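Local atomic coordinates of 4-hydroxyphenylpyruvate dioxygenase (Pseudomonas putida, PDB entry 5HMQ), a protein that catalyses the metal-dependent dehydration of 3-dehydroshikimate to protocatechuate, an intermediate of quinate and shikimate degradation. Residues 403-407 / 458-462; 448-452 / 519-523. One frame throughout, in Å; residues are numbered along the deposited sequence.

Interaction 1 of 2, residues 403-407 / 458-462; sequences VRAPD and WVLFY
Different first torsions at Trp458 and Phe461, one turn of helix apart, set their rings on either side of Pro406. CG of Trp458 stands anti to its carbonyl carbon (chi1 -82°), whereas CG of Phe461 is turned anti to its backbone N (chi1 170°), and both rings reach out from helix 455-465 with Pro406 held between them. The proline enters ring first. Its CD lies over one face of each ring, 3.5 Å from the centroid of the six-membered ring of Trp458 and 3.7 Å from that of the Phe461 ring, in each case within a few degrees of the ring normal. These are two CH-pi contacts made by one methylene group. CB and CG of the same proline extend the cover over the indole, CB coming to 3.4 Å from NE1 of Trp458. That nitrogen is buried here without a polar partner, the proline carbons lying against it. The contact joins the two vicinal oxygen chelate (VOC) modules of the C-terminal dioxygenase-like half: residues 403-407 run out of strand 402-404 of the first, and the helix belongs to the second. Neighbouring groups add to the contact. Ala405 puts CB 3.9 Å from CH2 of Trp458 and its CA 3.8 Å from CZ of Phe461, while O of Arg404 approaches CE1 of Phe461 at 3.5 Å. At the edge of the indole, near its plane, Asp407 OD1 lies 3.4 Å from CH2 of Trp458, with the carboxylate and ring planes 56° apart; the same oxygen is hydrogen-bonded to Ser409. Phe247 of the second subunit packs on both Asp407 and Trp458.

Interaction 2 of 2, residues 448-452 / 519-523; sequences LALPA and SGVHH. With MG (magnesium ion), chain L.
The amide N of Ala449 donates to O of Gly520 over 2.9 Å, nearly straight at 168°, and Gly520 N answers to Ala449 O at 3.1 Å. This reciprocal pair is a hydrogen-bonded antiparallel bridge between neighbouring strands in the sheet of the second VOC module; strand 440-450 carries His445 and strand 520-528 His523, two ligands of the magnesium ion. Leu448 and Val521 form the adjacent non-hydrogen-bonded pair; their side chains diverge. Gly520 has a backbone conformation in which a CB would be pressed against the carbonyl oxygen of Ser519. Before the strand begins, Ser519 leans on the other segment: its CB sits 3.0 Å from Ala449 O, and its OG lies alongside the Pro451 ring while hydrogen-bonding to Ser502. Phe247 of the second subunit packs on Leu450, Pro451 and Ser519. Next to the bridge the pairing carries a classic beta bulge, with His522 and His523 both opposite Ala447, to which the backbone of His522 is hydrogen-bonded. His522 places its CB against the backbone of Leu448 and Ala449, and with CG anti to the backbone N (chi1 -173°) its ring reaches beside Ala449 CB. His523 does not touch residues 448-452; Glu601 completes the protein ligands of the metal. His522, a second-shell residue, fixes the rotation of the His523 ring: ND1 of His523 donates to ND1 of His522, which lies in the plane of the His523 ring, over 3.0 Å, leaving NE2 of His523 to meet the magnesium ion at 2.4 Å.

Interactions 1 and 2 lie with their centres about 13 Å apart and meet through Trp458, whose indole packs on Leu448 and Leu450. Their segments alternate along the chain: 403-407, 448-452, 458-462, then 519-523. Strand 440-450 is followed, after a short connection, by helix 455-465; the second VOC module contributes one side of interaction 1 and both sides of interaction 2. Through Trp458 the helix packs on that module's sheet while holding residues 405-407 of the first. The interface between the modules thus packs against strand 440-450, which with strand 520-528 carries His445 and His523 of the magnesium site, and both contacts also touch the second subunit of the homodimer.

Interaction 1 of 2, residues 403-407 / 458-462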
# COMPACT_ATOMS: atom_id res chain seq x y z
N VAL C 403 18.03 -16.05 -6.65
CA VAL C 403 17.04 -15.14 -7.22
C VAL C 403 16.45 -14.32 -6.08
O VAL C 403 16.09 -14.87 -5.03
CB VAL C 403 15.94 -15.89 -7.98
CG1 VAL C 403 14.89 -14.92 -8.50
CG2 VAL C 403 16.54 -16.69 -9.13
N ARG C 404 16.35 -13.01 -6.29
CA ARG C 404 15.84 -12.11 -5.26
C ARG C 404 14.31 -12.17 -5.25
O ARG C 404 13.67 -12.01 -6.29
CB ARG C 404 16.33 -10.69 -5.51
CG ARG C 404 15.96 -9.65 -4.44
CD ARG C 404 15.94 -8.24 -5.02
NE ARG C 404 15.74 -7.20 -4.00
CZ ARG C 404 14.57 -6.68 -3.65
NH1 ARG C 404 13.45 -7.08 -4.23
NH2 ARG C 404 14.53 -5.74 -2.71
N ALA C 405 13.74 -12.38 -4.07
CA ALA C 405 12.30 -12.36 -3.88
C ALA C 405 11.83 -10.91 -3.73
O ALA C 405 12.66 -10.02 -3.51
CB ALA C 405 11.92 -13.19 -2.66
N PRO C 406 10.53 -10.63 -3.87
CA PRO C 406 10.08 -9.22 -3.87
C PRO C 406 10.55 -8.43 -2.67
O PRO C 406 10.78 -7.22 -2.78
CB PRO C 406 8.55 -9.35 -3.91
CG PRO C 406 8.32 -10.62 -4.63
CD PRO C 406 9.41 -11.55 -4.18
N ASP C 407 10.71 -9.08 -1.51
CA ASP C 407 11.25 -8.40 -0.34
C ASP C 407 12.76 -8.49 -0.44
O ASP C 407 13.32 -8.44 -1.54
CB ASP C 407 10.70 -9.01 0.95
CG ASP C 407 11.13 -10.45 1.15
OD1 ASP C 407 11.36 -11.16 0.15
OD2 ASP C 407 11.23 -10.88 2.32
N TRP C 458 3.43 -10.68 -5.53
CA TRP C 458 4.05 -11.95 -5.15
C TRP C 458 3.45 -13.11 -5.93
O TRP C 458 4.16 -14.04 -6.32
CB TRP C 458 3.91 -12.19 -3.65
CG TRP C 458 4.93 -11.49 -2.80
CD1 TRP C 458 4.94 -10.19 -2.42
CD2 TRP C 458 6.11 -12.09 -2.22
NE1 TRP C 458 6.04 -9.92 -1.64
CE2 TRP C 458 6.77 -11.07 -1.50
CE3 TRP C 458 6.66 -13.37 -2.24
CZ2 TRP C 458 7.96 -11.30 -0.81
CZ3 TRP C 458 7.83 -13.60 -1.55
CH2 TRP C 458 8.47 -12.57 -0.85
N VAL C 459 2.13 -13.08 -6.14
CA VAL C 459 1.47 -14.16 -6.88
C VAL C 459 2.04 -14.25 -8.29
O VAL C 459 2.41 -15.33 -8.76
CB VAL C 459 -0.05 -13.94 -6.91
CG1 VAL C 459 -0.71 -14.89 -7.89
CG2 VAL C 459 -0.63 -14.12 -5.51
N LEU C 460 2.13 -13.11 -8.98
CA LEU C 460 2.69 -13.09 -10.33
C LEU C 460 4.16 -13.47 -10.32
O LEU C 460 4.65 -14.13 -11.25
CB LEU C 460 2.49 -11.72 -10.97
CG LEU C 460 3.12 -11.50 -12.34
CD1 LEU C 460 2.63 -12.55 -13.32
CD2 LEU C 460 2.79 -10.11 -12.85
N PHE C 461 4.89 -13.07 -9.27
CA PHE C 461 6.30 -13.42 -9.16
C PHE C 461 6.50 -14.93 -9.19
O PHE C 461 7.34 -15.44 -9.94
CB PHE C 461 6.87 -12.81 -7.87
CG PHE C 461 8.26 -13.29 -7.52
CD1 PHE C 461 9.37 -12.67 -8.05
CD2 PHE C 461 8.44 -14.33 -6.62
CE1 PHE C 461 10.65 -13.10 -7.73
CE2 PHE C 461 9.71 -14.77 -6.29
CZ PHE C 461 10.81 -14.15 -6.84
N TYR C 462 5.73 -15.66 -8.38
CA TYR C 462 5.89 -17.11 -8.31
C TYR C 462 5.26 -17.82 -9.50
O TYR C 462 5.79 -18.83 -9.97
CB TYR C 462 5.31 -17.64 -6.99
CG TYR C 462 6.32 -17.65 -5.87
CD1 TYR C 462 7.33 -18.61 -5.83
CD2 TYR C 462 6.27 -16.71 -4.84
CE1 TYR C 462 8.26 -18.63 -4.81
CE2 TYR C 462 7.19 -16.73 -3.81
CZ TYR C 462 8.19 -17.69 -3.80
OH TYR C 462 9.11 -17.71 -2.78

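Interaction 2 of 2, residues 448-452 / 519-523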
# COMPACT_ATOMS: atom_id res chain seq x y z
N LEU C 448 3.10 -17.67 3.96
CA LEU C 448 3.61 -16.31 4.08
C LEU C 448 2.48 -15.37 4.47
O LEU C 448 1.34 -15.52 4.01
CB LEU C 448 4.24 -15.84 2.77
CG LEU C 448 5.32 -16.71 2.13
CD1 LEU C 448 5.87 -16.02 0.87
CD2 LEU C 448 6.43 -17.09 3.12
N ALA C 449 2.79 -14.41 5.34
CA ALA C 449 1.89 -13.31 5.64
C ALA C 449 2.40 -12.08 4.91
O ALA C 449 3.51 -11.61 5.19
CB ALA C 449 1.80 -13.07 7.15
N LEU C 450 1.61 -11.56 3.98
CA LEU C 450 2.06 -10.49 3.11
C LEU C 450 1.13 -9.28 3.21
O LEU C 450 -0.06 -9.43 3.52
CB LEU C 450 2.12 -10.95 1.65
CG LEU C 450 3.07 -12.11 1.34
CD1 LEU C 450 2.88 -12.59 -0.10
CD2 LEU C 450 4.52 -11.70 1.58
N PRO C 451 1.64 -8.07 2.97
CA PRO C 451 0.75 -6.91 2.91
C PRO C 451 -0.26 -7.06 1.78
O PRO C 451 0.05 -7.60 0.72
CB PRO C 451 1.71 -5.74 2.65
CG PRO C 451 3.05 -6.23 3.08
CD PRO C 451 3.05 -7.70 2.78
N ALA C 452 -1.48 -6.59 2.04
CA ALA C 452 -2.56 -6.73 1.07
C ALA C 452 -2.20 -6.12 -0.28
O ALA C 452 -2.57 -6.65 -1.33
CB ALA C 452 -3.84 -6.11 1.61
N SER C 519 5.50 -8.40 8.11
CA SER C 519 5.25 -9.54 7.24
C SER C 519 6.42 -10.51 7.32
O SER C 519 7.44 -10.24 7.95
CB SER C 519 5.03 -9.06 5.80
OG SER C 519 3.94 -8.15 5.73
N GLY C 520 6.25 -11.66 6.69
CA GLY C 520 7.26 -12.69 6.74
C GLY C 520 6.61 -14.05 6.81
O GLY C 520 5.48 -14.24 6.38
N VAL C 521 7.35 -15.02 7.35
CA VAL C 521 6.85 -16.39 7.45
C VAL C 521 5.66 -16.43 8.39
O VAL C 521 5.73 -15.97 9.53
CB VAL C 521 7.96 -17.34 7.91
CG1 VAL C 521 7.36 -18.65 8.40
CG2 VAL C 521 8.91 -17.60 6.77
N HIS C 522 4.55 -16.99 7.90
CA HIS C 522 3.39 -17.19 8.75
C HIS C 522 3.55 -18.44 9.59
O HIS C 522 3.43 -18.39 10.82
CB HIS C 522 2.12 -17.26 7.89
CG HIS C 522 0.85 -17.30 8.68
ND1 HIS C 522 0.14 -18.46 8.89
CD2 HIS C 522 0.17 -16.32 9.32
CE1 HIS C 522 -0.93 -18.19 9.62
NE2 HIS C 522 -0.93 -16.90 9.90
N HIS C 523 3.83 -19.58 8.95
CA HIS C 523 4.14 -20.80 9.68
C HIS C 523 4.81 -21.79 8.74
O HIS C 523 4.71 -21.69 7.51
CB HIS C 523 2.89 -21.43 10.31
CG HIS C 523 1.95 -22.05 9.32
ND1 HIS C 523 0.92 -21.34 8.74
CD2 HIS C 523 1.86 -23.31 8.84
CE1 HIS C 523 0.25 -22.15 7.93
NE2 HIS C 523 0.80 -23.34 7.97
MG MG L . -0.70 -25.12 7.48
O HOH W 1 -1.73 -23.90 5.73
O HOH W 2 -2.00 -26.73 7.29
O HOH W 3 -2.16 -24.23 8.66